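Local coordinates for protein cellulase IBT99 (Metagenomes, PDB 6WBT) that probably hydrolyses 6-phospho-alpha-glucosides as a family 4 glycoside hydrolase, binding NAD, a manganese ion and glucose 6-phosphate in one active-site pocket, at residues A[14-19]-A[319-324]; A[43-48]-A[297-302]; A[49-54]-A[304-309]. All blocks are in the same frame, centred on the assembly; numbering follows the deposited sequence. Where two conformers were deposited one is given.

Contact 1 (A[14-19]-A[319-324]); sequences STYTPG and GVHGKF. With NAD (nicotinamide-adenine-dinucleotide), chain G.
Tyr-16 and His-321 meet beside the nicotinamide end of NAD, where the glycine-rich dinucleotide-binding loop of the Rossmann fold, between strand 5-10 and helix 17-25, faces the start of helix 321-334. Their closest atoms are Tyr-16 CB and His-321 CE1, 3.8 Å apart. The two rings lie obliquely, centroids separated by 4.6 Å and planes inclined by 40°, with Tyr-16 CD2 over one face of the imidazole. Both rings also reach the cofactor: NAD C5N lies over one face of the tyrosine, and His-321 NE2 comes within 3.3 Å of the same C5N. His-321 arrives there because its CG is anti to the backbone N (chi1 -170°), which carries the imidazole across toward the loop. A water joins the pair as well, donating to Tyr-16 O and hydrogen-bonded to His-321 ND1. Since Tyr-16 also touches the glucose 6-phosphate, an alanine here would probably open a gap between nicotinamide, imidazole and sugar phosphate, the phenol ring that fills it being gone.

Further out, Tyr-147 meets His-321 with its ring plane steeply inclined. On the loop side, NAD O1N is gripped by Thr-15 twice, from N at 2.8 Å and from OG1 at 2.8 Å; Arg-294 NE bonds to that OG1. Ser-14 OG also bonds to O1N, though the modelled separation is too short to be reliable. The loop is shaped by a type I turn from Ser-14 to Thr-17, in which Tyr-16 N donates to Ser-14 OG over 3.1 Å with an N-H...O angle of 165°.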
loop_
_atom_site.group_PDB
_atom_site.type_symbol
_atom_site.label_atom_id
_atom_site.label_comp_id
_atom_site.label_asym_id
_atom_site.label_seq_id
_atom_site.Cartn_x
_atom_site.Cartn_y
_atom_site.Cartn_z
ATOM N N SER A 14 35.502 13.194 -22.425
ATOM C CA SER A 14 34.252 12.859 -23.087
ATOM C C SER A 14 34.070 13.717 -24.330
ATOM O O SER A 14 34.605 14.825 -24.425
ATOM C CB SER A 14 33.064 13.059 -22.143
ATOM O OG SER A 14 31.840 12.995 -22.852
ATOM N N THR A 15 33.306 13.191 -25.290
ATOM C CA THR A 15 33.003 13.950 -26.497
ATOM C C THR A 15 32.049 15.107 -26.226
ATOM O O THR A 15 31.953 16.022 -27.051
ATOM C CB THR A 15 32.413 13.031 -27.568
ATOM O OG1 THR A 15 31.194 12.452 -27.086
ATOM C CG2 THR A 15 33.394 11.920 -27.911
ATOM N N TYR A 16 31.349 15.088 -25.096
ATOM C CA TYR A 16 30.460 16.174 -24.710
ATOM C C TYR A 16 31.135 17.199 -23.810
ATOM O O TYR A 16 30.490 18.178 -23.422
ATOM C CB TYR A 16 29.217 15.618 -24.006
ATOM C CG TYR A 16 28.399 14.669 -24.851
ATOM C CD1 TYR A 16 28.493 13.295 -24.673
ATOM C CD2 TYR A 16 27.534 15.147 -25.827
ATOM C CE1 TYR A 16 27.746 12.423 -25.442
ATOM C CE2 TYR A 16 26.783 14.282 -26.602
ATOM C CZ TYR A 16 26.894 12.921 -26.405
ATOM O OH TYR A 16 26.149 12.056 -27.173
ATOM N N THR A 17 32.408 16.997 -23.466
ATOM C CA THR A 17 33.091 17.931 -22.572
ATOM C C THR A 17 33.233 19.327 -23.170
ATOM O O THR A 17 32.893 20.302 -22.480
ATOM C CB THR A 17 34.449 17.352 -22.156
ATOM O OG1 THR A 17 34.251 16.111 -21.468
ATOM C CG2 THR A 17 35.186 18.320 -21.243
ATOM N N PRO A 18 33.708 19.510 -24.411
ATOM C CA PRO A 18 33.759 20.876 -24.963
ATOM C C PRO A 18 32.395 21.526 -25.093
ATOM O O PRO A 18 32.314 22.760 -25.121
ATOM C CB PRO A 18 34.414 20.678 -26.338
ATOM C CG PRO A 18 35.134 19.384 -26.238
ATOM C CD PRO A 18 34.292 18.533 -25.346
ATOM N N GLY A 19 31.322 20.739 -25.169
ATOM C CA GLY A 19 29.998 21.326 -25.296
ATOM C C GLY A 19 29.500 21.922 -23.993
ATOM O O GLY A 19 29.056 23.073 -23.953
ATOM N N GLY A 319 22.865 20.909 -29.547
ATOM C CA GLY A 319 22.034 20.124 -28.661
ATOM C C GLY A 319 21.637 20.886 -27.406
ATOM O O GLY A 319 22.234 21.900 -27.036
ATOM N N VAL A 320 20.601 20.379 -26.741
ATOM C CA VAL A 320 20.122 20.955 -25.490
ATOM C C VAL A 320 20.806 20.222 -24.346
ATOM O O VAL A 320 20.395 20.321 -23.184
ATOM C CB VAL A 320 18.589 20.865 -25.379
ATOM C CG1 VAL A 320 18.053 21.958 -24.463
ATOM C CG2 VAL A 320 17.955 20.955 -26.756
ATOM N N HIS A 321 21.862 19.480 -24.679
ATOM C CA HIS A 321 22.573 18.694 -23.678
ATOM C C HIS A 321 23.202 19.594 -22.621
ATOM O O HIS A 321 22.937 19.448 -21.424
ATOM C CB HIS A 321 23.633 17.833 -24.364
ATOM C CG HIS A 321 24.255 16.816 -23.462
ATOM N ND1 HIS A 321 25.565 16.898 -23.039
ATOM C CD2 HIS A 321 23.746 15.696 -22.898
ATOM C CE1 HIS A 321 25.835 15.868 -22.258
ATOM N NE2 HIS A 321 24.748 15.128 -22.150
ATOM N N GLY A 322 24.039 20.540 -23.050
ATOM C CA GLY A 322 24.695 21.418 -22.099
ATOM C C GLY A 322 23.765 22.430 -21.462
ATOM O O GLY A 322 23.959 22.812 -20.305
ATOM N N LYS A 323 22.744 22.878 -22.198
ATOM C CA LYS A 323 21.830 23.880 -21.656
ATOM C C LYS A 323 21.015 23.323 -20.495
ATOM O O LYS A 323 20.733 24.039 -19.527
ATOM C CB LYS A 323 20.901 24.398 -22.754
ATOM C CG LYS A 323 21.577 25.288 -23.783
ATOM C CD LYS A 323 20.585 25.748 -24.841
ATOM C CE LYS A 323 21.217 26.729 -25.815
ATOM N NZ LYS A 323 20.260 27.136 -26.883
ATOM N N PHE A 324 20.627 22.048 -20.571
ATOM C CA PHE A 324 19.782 21.460 -19.538
ATOM C C PHE A 324 20.571 21.134 -18.274
ATOM O O PHE A 324 20.062 21.311 -17.161
ATOM C CB PHE A 324 19.095 20.208 -20.085
ATOM C CG PHE A 324 18.474 19.343 -19.028
ATOM C CD1 PHE A 324 17.462 19.833 -18.219
ATOM C CD2 PHE A 324 18.892 18.035 -18.852
ATOM C CE1 PHE A 324 16.888 19.036 -17.247
ATOM C CE2 PHE A 324 18.320 17.234 -17.885
ATOM C CZ PHE A 324 17.317 17.735 -17.081
HETATM P PA NAD G . 33.370 8.920 -24.249
HETATM O O1A NAD G . 33.672 7.459 -24.275
HETATM O O2A NAD G . 33.696 9.726 -25.464
HETATM O O5B NAD G . 34.081 9.574 -22.966
HETATM C C5B NAD G . 33.810 9.030 -21.645
HETATM C C4B NAD G . 34.930 9.415 -20.709
HETATM O O4B NAD G . 34.701 8.826 -19.401
HETATM C C3B NAD G . 36.342 8.964 -21.122
HETATM O O3B NAD G . 37.241 10.062 -21.024
HETATM C C2B NAD G . 36.683 7.900 -20.073
HETATM O O2B NAD G . 38.067 7.707 -19.876
HETATM C C1B NAD G . 35.954 8.472 -18.867
HETATM N N9A NAD G . 35.764 7.524 -17.775
HETATM C C8A NAD G . 35.506 6.181 -17.889
HETATM N N7A NAD G . 35.391 5.572 -16.735
HETATM C C5A NAD G . 35.598 6.572 -15.797
HETATM C C6A NAD G . 35.609 6.559 -14.389
HETATM N N6A NAD G . 35.403 5.467 -13.659
HETATM N N1A NAD G . 35.850 7.731 -13.755
HETATM C C2A NAD G . 36.059 8.826 -14.497
HETATM N N3A NAD G . 36.071 8.957 -15.821
HETATM C C4A NAD G . 35.832 7.781 -16.425
HETATM O O3 NAD G . 31.818 9.124 -23.905
HETATM P PN NAD G . 30.693 10.094 -24.512
HETATM O O1N NAD G . 31.201 11.497 -24.493
HETATM O O2N NAD G . 30.212 9.527 -25.806
HETATM O O5D NAD G . 29.548 9.930 -23.403
HETATM C C5D NAD G . 29.905 10.184 -22.022
HETATM C C4D NAD G . 28.782 9.724 -21.126
HETATM O O4D NAD G . 27.655 10.615 -21.284
HETATM C C3D NAD G . 28.227 8.322 -21.419
HETATM O O3D NAD G . 28.054 7.611 -20.201
HETATM C C2D NAD G . 26.879 8.663 -22.060
HETATM O O2D NAD G . 25.936 7.604 -22.060
HETATM C C1D NAD G . 26.463 9.851 -21.202
HETATM N N1N NAD G . 25.348 10.631 -21.809
HETATM C C2N NAD G . 24.089 10.546 -21.276
HETATM C C3N NAD G . 23.033 11.243 -21.842
HETATM C C7N NAD G . 21.686 11.150 -21.172
HETATM O O7N NAD G . 20.668 11.153 -21.859
HETATM N N7N NAD G . 21.659 11.105 -19.847
HETATM C C4N NAD G . 23.261 12.006 -22.982
HETATM C C5N NAD G . 24.539 12.111 -23.488
HETATM C C6N NAD G . 25.567 11.420 -22.887
HETATM O O HOH W 1 27.687 18.373 -24.912
#

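Contact 2 (A[43-48]-A[297-302]); sequences EERQNK and RIFKAA. With NAD (nicotinamide-adenine-dinucleotide), chain G.
Lys-48 and Ala-302 bring the backbones of the helical segments 43-48 and 297-302 nearest, CA to CA 5.5 Å, while the two segment axes cross at 72° and pass 10.5 Å apart at their closest. The small methyl of Ala-302 is consistent with this close approach: it sits 3.5 Å from Lys-48 O and also touches Lys-48 CB.

Phe-299 buries more surface here than any other residue, and its main partner is Arg-45. Phe-299 CZ points at one face of the guanidinium, 3.2 Å from Arg-45 NH1, and the two planes stand 81° apart. Because NH1 lies near the plane of the phenyl ring, at its edge, the cation does not sit over the pi cloud. Phe-299 also touches the aliphatic part of the arginine at CG. Lys-48 NZ does lie almost on the ring normal, but 5.7 Å from the centroid, so any cation-pi attraction is weak at most.

Helix 43-60 connects strands 33-39 and 66-69 of the parallel Rossmann sheet as a beta-alpha-beta crossover, and its first turns flank the cofactor. Arg-45, extended from CG to NE with CG anti to the backbone N (chi1 179°), therefore reaches NAD at the edge of its guanidinium. NH2 gives a weak hydrogen bond to the phosphate oxygen O2A, and the methylene CD lies 3.6 Å from the ribose hydroxyl O3B. Further partners restrain the guanidinium of Arg-45: NE donates to Gly-13 O in the glycine-rich loop, and Glu-295, just before the 297-302 segment, forms a salt bridge with NH2, placing a carboxylate and a phosphate beside the same nitrogen.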
loop_
_atom_site.group_PDB
_atom_site.type_symbol
_atom_site.label_atom_id
_atom_site.label_comp_id
_atom_site.label_asym_id
_atom_site.label_seq_id
_atom_site.Cartn_x
_atom_site.Cartn_y
_atom_site.Cartn_z
ATOM N N GLU A 43 44.577 9.414 -19.033
ATOM C CA GLU A 43 45.341 10.658 -19.047
ATOM C C GLU A 43 45.498 11.196 -20.464
ATOM O O GLU A 43 45.282 12.388 -20.712
ATOM C CB GLU A 43 46.707 10.442 -18.395
ATOM C CG GLU A 43 47.493 11.723 -18.136
ATOM C CD GLU A 43 48.759 11.471 -17.338
ATOM O OE1 GLU A 43 49.143 10.291 -17.189
ATOM O OE2 GLU A 43 49.368 12.448 -16.856
ATOM N N GLU A 44 45.869 10.331 -21.410
ATOM C CA GLU A 44 46.152 10.794 -22.767
ATOM C C GLU A 44 44.885 11.258 -23.477
ATOM O O GLU A 44 44.911 12.244 -24.223
ATOM C CB GLU A 44 46.843 9.690 -23.564
ATOM C CG GLU A 44 48.140 9.196 -22.942
ATOM C CD GLU A 44 49.016 10.329 -22.441
ATOM O OE1 GLU A 44 49.191 10.447 -21.210
ATOM O OE2 GLU A 44 49.523 11.108 -23.277
ATOM N N ARG A 45 43.767 10.560 -23.264
ATOM C CA ARG A 45 42.518 10.963 -23.903
ATOM C C ARG A 45 42.026 12.297 -23.359
ATOM O O ARG A 45 41.504 13.128 -24.112
ATOM C CB ARG A 45 41.453 9.883 -23.714
ATOM C CG ARG A 45 40.107 10.226 -24.338
ATOM C CD ARG A 45 39.055 9.178 -24.010
ATOM N NE ARG A 45 37.753 9.521 -24.578
ATOM C CZ ARG A 45 37.315 9.091 -25.757
ATOM N NH1 ARG A 45 38.073 8.296 -26.500
ATOM N NH2 ARG A 45 36.117 9.455 -26.194
ATOM N N GLN A 46 42.183 12.522 -22.053
ATOM C CA GLN A 46 41.722 13.772 -21.460
ATOM C C GLN A 46 42.590 14.948 -21.890
ATOM O O GLN A 46 42.086 16.061 -22.079
ATOM C CB GLN A 46 41.699 13.653 -19.936
ATOM C CG GLN A 46 41.369 14.951 -19.224
ATOM C CD GLN A 46 41.139 14.760 -17.744
ATOM O OE1 GLN A 46 40.019 14.907 -17.259
ATOM N NE2 GLN A 46 42.198 14.426 -17.015
ATOM N N ASN A 47 43.896 14.723 -22.055
ATOM C CA ASN A 47 44.783 15.811 -22.453
ATOM C C ASN A 47 44.470 16.313 -23.857
ATOM O O ASN A 47 44.664 17.499 -24.145
ATOM C CB ASN A 47 46.243 15.368 -22.357
ATOM C CG ASN A 47 46.701 15.175 -20.924
ATOM O OD1 ASN A 47 47.378 14.200 -20.601
ATOM N ND2 ASN A 47 46.328 16.107 -20.054
ATOM N N LYS A 48 43.987 15.434 -24.739
ATOM C CA LYS A 48 43.605 15.874 -26.078
ATOM C C LYS A 48 42.318 16.688 -26.040
ATOM O O LYS A 48 42.202 17.709 -26.728
ATOM C CB LYS A 48 43.451 14.667 -27.003
ATOM C CG LYS A 48 44.708 13.826 -27.139
ATOM C CD LYS A 48 44.444 12.576 -27.960
ATOM C CE LYS A 48 45.668 11.678 -28.006
ATOM N NZ LYS A 48 45.391 10.403 -28.724
ATOM N N ARG A 297 35.723 13.349 -34.980
ATOM C CA ARG A 297 35.804 14.788 -35.187
ATOM C C ARG A 297 36.268 15.554 -33.955
ATOM O O ARG A 297 36.499 16.764 -34.055
ATOM C CB ARG A 297 34.447 15.337 -35.638
ATOM C CG ARG A 297 34.009 14.870 -37.016
ATOM C CD ARG A 297 32.767 15.617 -37.475
ATOM N NE ARG A 297 31.670 15.500 -36.519
ATOM C CZ ARG A 297 30.749 14.543 -36.553
ATOM N NH1 ARG A 297 30.790 13.614 -37.499
ATOM N NH2 ARG A 297 29.786 14.513 -35.642
ATOM N N ILE A 298 36.412 14.898 -32.805
ATOM C CA ILE A 298 36.836 15.598 -31.598
ATOM C C ILE A 298 38.318 15.338 -31.356
ATOM O O ILE A 298 39.005 16.145 -30.719
ATOM C CB ILE A 298 35.982 15.198 -30.380
ATOM C CG1 ILE A 298 36.159 16.221 -29.256
ATOM C CG2 ILE A 298 36.342 13.802 -29.892
ATOM C CD1 ILE A 298 34.991 16.301 -28.310
ATOM N N PHE A 299 38.827 14.219 -31.868
ATOM C CA PHE A 299 40.261 13.973 -31.844
ATOM C C PHE A 299 40.964 14.535 -33.070
ATOM O O PHE A 299 42.185 14.723 -33.041
ATOM C CB PHE A 299 40.541 12.472 -31.719
ATOM C CG PHE A 299 40.163 11.900 -30.381
ATOM C CD1 PHE A 299 40.094 12.713 -29.262
ATOM C CD2 PHE A 299 39.873 10.553 -30.244
ATOM C CE1 PHE A 299 39.745 12.195 -28.030
ATOM C CE2 PHE A 299 39.523 10.028 -29.013
ATOM C CZ PHE A 299 39.459 10.851 -27.905
ATOM N N LYS A 300 40.216 14.803 -34.142
ATOM C CA LYS A 300 40.761 15.557 -35.265
ATOM C C LYS A 300 40.999 17.011 -34.878
ATOM O O LYS A 300 42.031 17.594 -35.229
ATOM C CB LYS A 300 39.813 15.454 -36.463
ATOM C CG LYS A 300 40.046 16.464 -37.584
ATOM C CD LYS A 300 39.148 17.691 -37.438
ATOM C CE LYS A 300 37.724 17.304 -37.085
ATOM N NZ LYS A 300 36.930 18.483 -36.640
ATOM N N ALA A 301 40.050 17.612 -34.155
ATOM C CA ALA A 301 40.210 18.995 -33.722
ATOM C C ALA A 301 41.358 19.146 -32.733
ATOM O O ALA A 301 41.978 20.213 -32.663
ATOM C CB ALA A 301 38.907 19.510 -33.110
ATOM N N ALA A 302 41.653 18.096 -31.962
ATOM C CA ALA A 302 42.806 18.142 -31.069
ATOM C C ALA A 302 44.107 18.200 -31.859
ATOM O O ALA A 302 45.012 18.972 -31.521
ATOM C CB ALA A 302 42.796 16.932 -30.134
HETATM P PA NAD G . 33.370 8.920 -24.249
HETATM O O1A NAD G . 33.672 7.459 -24.275
HETATM O O2A NAD G . 33.696 9.726 -25.464
HETATM O O5B NAD G . 34.081 9.574 -22.966
HETATM C C5B NAD G . 33.810 9.030 -21.645
HETATM C C4B NAD G . 34.930 9.415 -20.709
HETATM O O4B NAD G . 34.701 8.826 -19.401
HETATM C C3B NAD G . 36.342 8.964 -21.122
HETATM O O3B NAD G . 37.241 10.062 -21.024
HETATM C C2B NAD G . 36.683 7.900 -20.073
HETATM O O2B NAD G . 38.067 7.707 -19.876
HETATM C C1B NAD G . 35.954 8.472 -18.867
HETATM N N9A NAD G . 35.764 7.524 -17.775
HETATM C C8A NAD G . 35.506 6.181 -17.889
HETATM N N7A NAD G . 35.391 5.572 -16.735
HETATM C C5A NAD G . 35.598 6.572 -15.797
HETATM C C6A NAD G . 35.609 6.559 -14.389
HETATM N N6A NAD G . 35.403 5.467 -13.659
HETATM N N1A NAD G . 35.850 7.731 -13.755
HETATM C C2A NAD G . 36.059 8.826 -14.497
HETATM N N3A NAD G . 36.071 8.957 -15.821
HETATM C C4A NAD G . 35.832 7.781 -16.425
HETATM O O3 NAD G . 31.818 9.124 -23.905
HETATM P PN NAD G . 30.693 10.094 -24.512
HETATM O O1N NAD G . 31.201 11.497 -24.493
HETATM O O2N NAD G . 30.212 9.527 -25.806
HETATM O O5D NAD G . 29.548 9.930 -23.403
HETATM C C5D NAD G . 29.905 10.184 -22.022
HETATM C C4D NAD G . 28.782 9.724 -21.126
HETATM O O4D NAD G . 27.655 10.615 -21.284
HETATM C C3D NAD G . 28.227 8.322 -21.419
HETATM O O3D NAD G . 28.054 7.611 -20.201
HETATM C C2D NAD G . 26.879 8.663 -22.060
HETATM O O2D NAD G . 25.936 7.604 -22.060
HETATM C C1D NAD G . 26.463 9.851 -21.202
HETATM N N1N NAD G . 25.348 10.631 -21.809
HETATM C C2N NAD G . 24.089 10.546 -21.276
HETATM C C3N NAD G . 23.033 11.243 -21.842
HETATM C C7N NAD G . 21.686 11.150 -21.172
HETATM O O7N NAD G . 20.668 11.153 -21.859
HETATM N N7N NAD G . 21.659 11.105 -19.847
HETATM C C4N NAD G . 23.261 12.006 -22.982
HETATM C C5N NAD G . 24.539 12.111 -23.488
HETATM C C6N NAD G . 25.567 11.420 -22.887
#

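Contact 3 (A[49-54]-A[304-309]); sequences VALIVK and DIREGK
Leu-51 and Ile-305 are the residues whose CA atoms lie nearest, 7.1 Å apart, where the middle of helix 43-60 passes segment 304-309, in which the chain leaves helix 296-306. The second segment then turns away: Gly-308 adopts a positive phi, and its N bonds back to Ile-305 O.

Ile-305 supplies the apolar centre of the interface. Its CD1 lies against the helix backbone, 3.4 Å from Leu-51 O and 3.7 Å from Ile-52 CA, and meets the Ile-52 side chain at CG1, 4.1 Å away. That reach follows from CG1 being anti to the carbonyl carbon (chi1 -75°) with CD1 extended beyond it. The CG2 branch, anti to the backbone N, lies 4.3 Å from Leu-51 CB. The two isoleucine side chains cross at about a right angle.

In the Rossmann part of the chain, helix 43-60 is the crossover between strands 33-39 and 66-69. Other side chains of its 49-54 portion, Val-53 among them, pack on helix 17-25 and strand 66-69, while Leu-51 and Ile-52, with Val-49, meet helix 296-306, which belongs to the C-terminal family region. Ile-52 also touches Leu-313 and Phe-316.

Leu-51 CD1 rests against the methylenes of the exposed Arg-306, 3.6 Å from CG, with the two side chains crossing at about a right angle. A bend at chi3 (-88°) turns the arginine so that NE also comes near that methyl.

Behind Ile-305, Lys-309 NZ bridges two carboxylates. It meets Asp-304 OD1 at 3.1 Å on the syn side, 34° out of plane, and Glu-307 OE1 at 3.2 Å, almost end-on to the C-O bond. The shared ammonium probably offsets some of the repulsion between Glu-307 and nearby Glu-303.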
loop_
_atom_site.group_PDB
_atom_site.type_symbol
_atom_site.label_atom_id
_atom_site.label_comp_id
_atom_site.label_asym_id
_atom_site.label_seq_id
_atom_site.Cartn_x
_atom_site.Cartn_y
_atom_site.Cartn_z
ATOM N N VAL A 49 41.340 16.251 -25.243
ATOM C CA VAL A 49 40.107 17.018 -25.097
ATOM C C VAL A 49 40.375 18.323 -24.359
ATOM O O VAL A 49 39.735 19.345 -24.639
ATOM C CB VAL A 49 39.033 16.173 -24.388
ATOM C CG1 VAL A 49 37.715 16.928 -24.321
ATOM C CG2 VAL A 49 38.852 14.841 -25.100
ATOM N N ALA A 50 41.323 18.318 -23.417
ATOM C CA ALA A 50 41.665 19.544 -22.704
ATOM C C ALA A 50 42.209 20.609 -23.647
ATOM O O ALA A 50 42.065 21.806 -23.378
ATOM C CB ALA A 50 42.679 19.247 -21.598
ATOM N N LEU A 51 42.837 20.194 -24.750
ATOM C CA LEU A 51 43.291 21.155 -25.750
ATOM C C LEU A 51 42.118 21.927 -26.340
ATOM O O LEU A 51 42.218 23.135 -26.588
ATOM C CB LEU A 51 44.067 20.437 -26.853
ATOM C CG LEU A 51 45.347 19.717 -26.431
ATOM C CD1 LEU A 51 45.771 18.724 -27.499
ATOM C CD2 LEU A 51 46.458 20.717 -26.156
ATOM N N ILE A 52 40.996 21.245 -26.570
ATOM C CA ILE A 52 39.812 21.919 -27.094
ATOM C C ILE A 52 39.159 22.764 -26.011
ATOM O O ILE A 52 38.669 23.868 -26.277
ATOM C CB ILE A 52 38.829 20.891 -27.679
ATOM C CG1 ILE A 52 39.575 19.881 -28.548
ATOM C CG2 ILE A 52 37.748 21.589 -28.489
ATOM C CD1 ILE A 52 38.691 18.792 -29.085
ATOM N N VAL A 53 39.138 22.262 -24.773
ATOM C CA VAL A 53 38.550 23.017 -23.670
ATOM C C VAL A 53 39.305 24.323 -23.458
ATOM O O VAL A 53 38.701 25.372 -23.204
ATOM C CB VAL A 53 38.523 22.161 -22.390
ATOM C CG1 VAL A 53 37.937 22.952 -21.231
ATOM C CG2 VAL A 53 37.727 20.886 -22.622
ATOM N N LYS A 54 40.636 24.283 -23.567
ATOM C CA LYS A 54 41.418 25.513 -23.489
ATOM C C LYS A 54 41.085 26.447 -24.645
ATOM O O LYS A 54 41.033 27.670 -24.470
ATOM C CB LYS A 54 42.912 25.187 -23.475
ATOM C CG LYS A 54 43.376 24.459 -22.226
ATOM C CD LYS A 54 44.792 23.934 -22.381
ATOM C CE LYS A 54 45.210 23.114 -21.172
ATOM N NZ LYS A 54 46.560 22.511 -21.348
ATOM N N ASP A 304 44.342 19.281 -34.975
ATOM C CA ASP A 304 44.346 20.561 -35.676
ATOM C C ASP A 304 44.815 21.689 -34.764
ATOM O O ASP A 304 45.490 22.620 -35.217
ATOM C CB ASP A 304 42.956 20.867 -36.232
ATOM C CG ASP A 304 42.622 20.040 -37.456
ATOM O OD1 ASP A 304 43.559 19.527 -38.102
ATOM O OD2 ASP A 304 41.424 19.914 -37.779
ATOM N N ILE A 305 44.461 21.626 -33.478
ATOM C CA ILE A 305 44.941 22.623 -32.525
ATOM C C ILE A 305 46.454 22.526 -32.380
ATOM O O ILE A 305 47.165 23.538 -32.392
ATOM C CB ILE A 305 44.232 22.460 -31.168
ATOM C CG1 ILE A 305 42.799 22.985 -31.244
ATOM C CG2 ILE A 305 45.007 23.172 -30.068
ATOM C CD1 ILE A 305 42.023 22.827 -29.956
ATOM N N ARG A 306 46.970 21.303 -32.249
ATOM C CA ARG A 306 48.406 21.107 -32.108
ATOM C C ARG A 306 49.167 21.380 -33.399
ATOM O O ARG A 306 50.398 21.480 -33.362
ATOM C CB ARG A 306 48.694 19.687 -31.614
ATOM C CG ARG A 306 48.036 19.369 -30.280
ATOM C CD ARG A 306 48.820 18.342 -29.474
ATOM N NE ARG A 306 48.446 16.966 -29.787
ATOM C CZ ARG A 306 48.735 15.925 -29.011
ATOM N NH1 ARG A 306 48.360 14.703 -29.365
ATOM N NH2 ARG A 306 49.394 16.109 -27.876
ATOM N N GLU A 307 48.472 21.513 -34.528
ATOM C CA GLU A 307 49.097 21.857 -35.797
ATOM C C GLU A 307 48.910 23.323 -36.165
ATOM O O GLU A 307 49.287 23.726 -37.271
ATOM C CB GLU A 307 48.552 20.964 -36.917
ATOM C CG GLU A 307 48.985 19.508 -36.818
ATOM C CD GLU A 307 48.427 18.648 -37.936
ATOM O OE1 GLU A 307 47.771 19.199 -38.845
ATOM O OE2 GLU A 307 48.644 17.419 -37.905
ATOM N N GLY A 308 48.341 24.128 -35.270
ATOM C CA GLY A 308 48.113 25.532 -35.541
ATOM C C GLY A 308 46.967 25.833 -36.479
ATOM O O GLY A 308 46.648 27.011 -36.679
ATOM N N LYS A 309 46.338 24.816 -37.059
ATOM C CA LYS A 309 45.230 25.036 -37.971
ATOM C C LYS A 309 43.986 25.474 -37.196
ATOM O O LYS A 309 43.815 25.113 -36.027
ATOM C CB LYS A 309 44.947 23.760 -38.762
ATOM C CG LYS A 309 46.086 23.369 -39.693
ATOM C CD LYS A 309 46.239 21.861 -39.805
ATOM C CE LYS A 309 45.053 21.222 -40.504
ATOM N NZ LYS A 309 45.241 19.752 -40.652
#

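Contacts 2 and 3 are successive parts of one interface between helices 43-60 and 296-306, their centres about 8 Å apart; the centre of contact 1 lies about 16 Å and 18 Å from theirs, nearer the chain's centre. Along the chain the first segments run 14-19, 43-48, 49-54 and the second 297-302, 304-309, 319-324, so contacts 2 and 3 alternate and both fall within the loop closed by contact 1. Ile-298 CD1 packs on Pro-18 CG at 3.7 Å, and Val-49 also meets Pro-18, joining the three sites. All tie the Rossmann region to the C-terminal family region; contacts 1 and 2 both touch NAD, whereas contact 3 extends the interface outward.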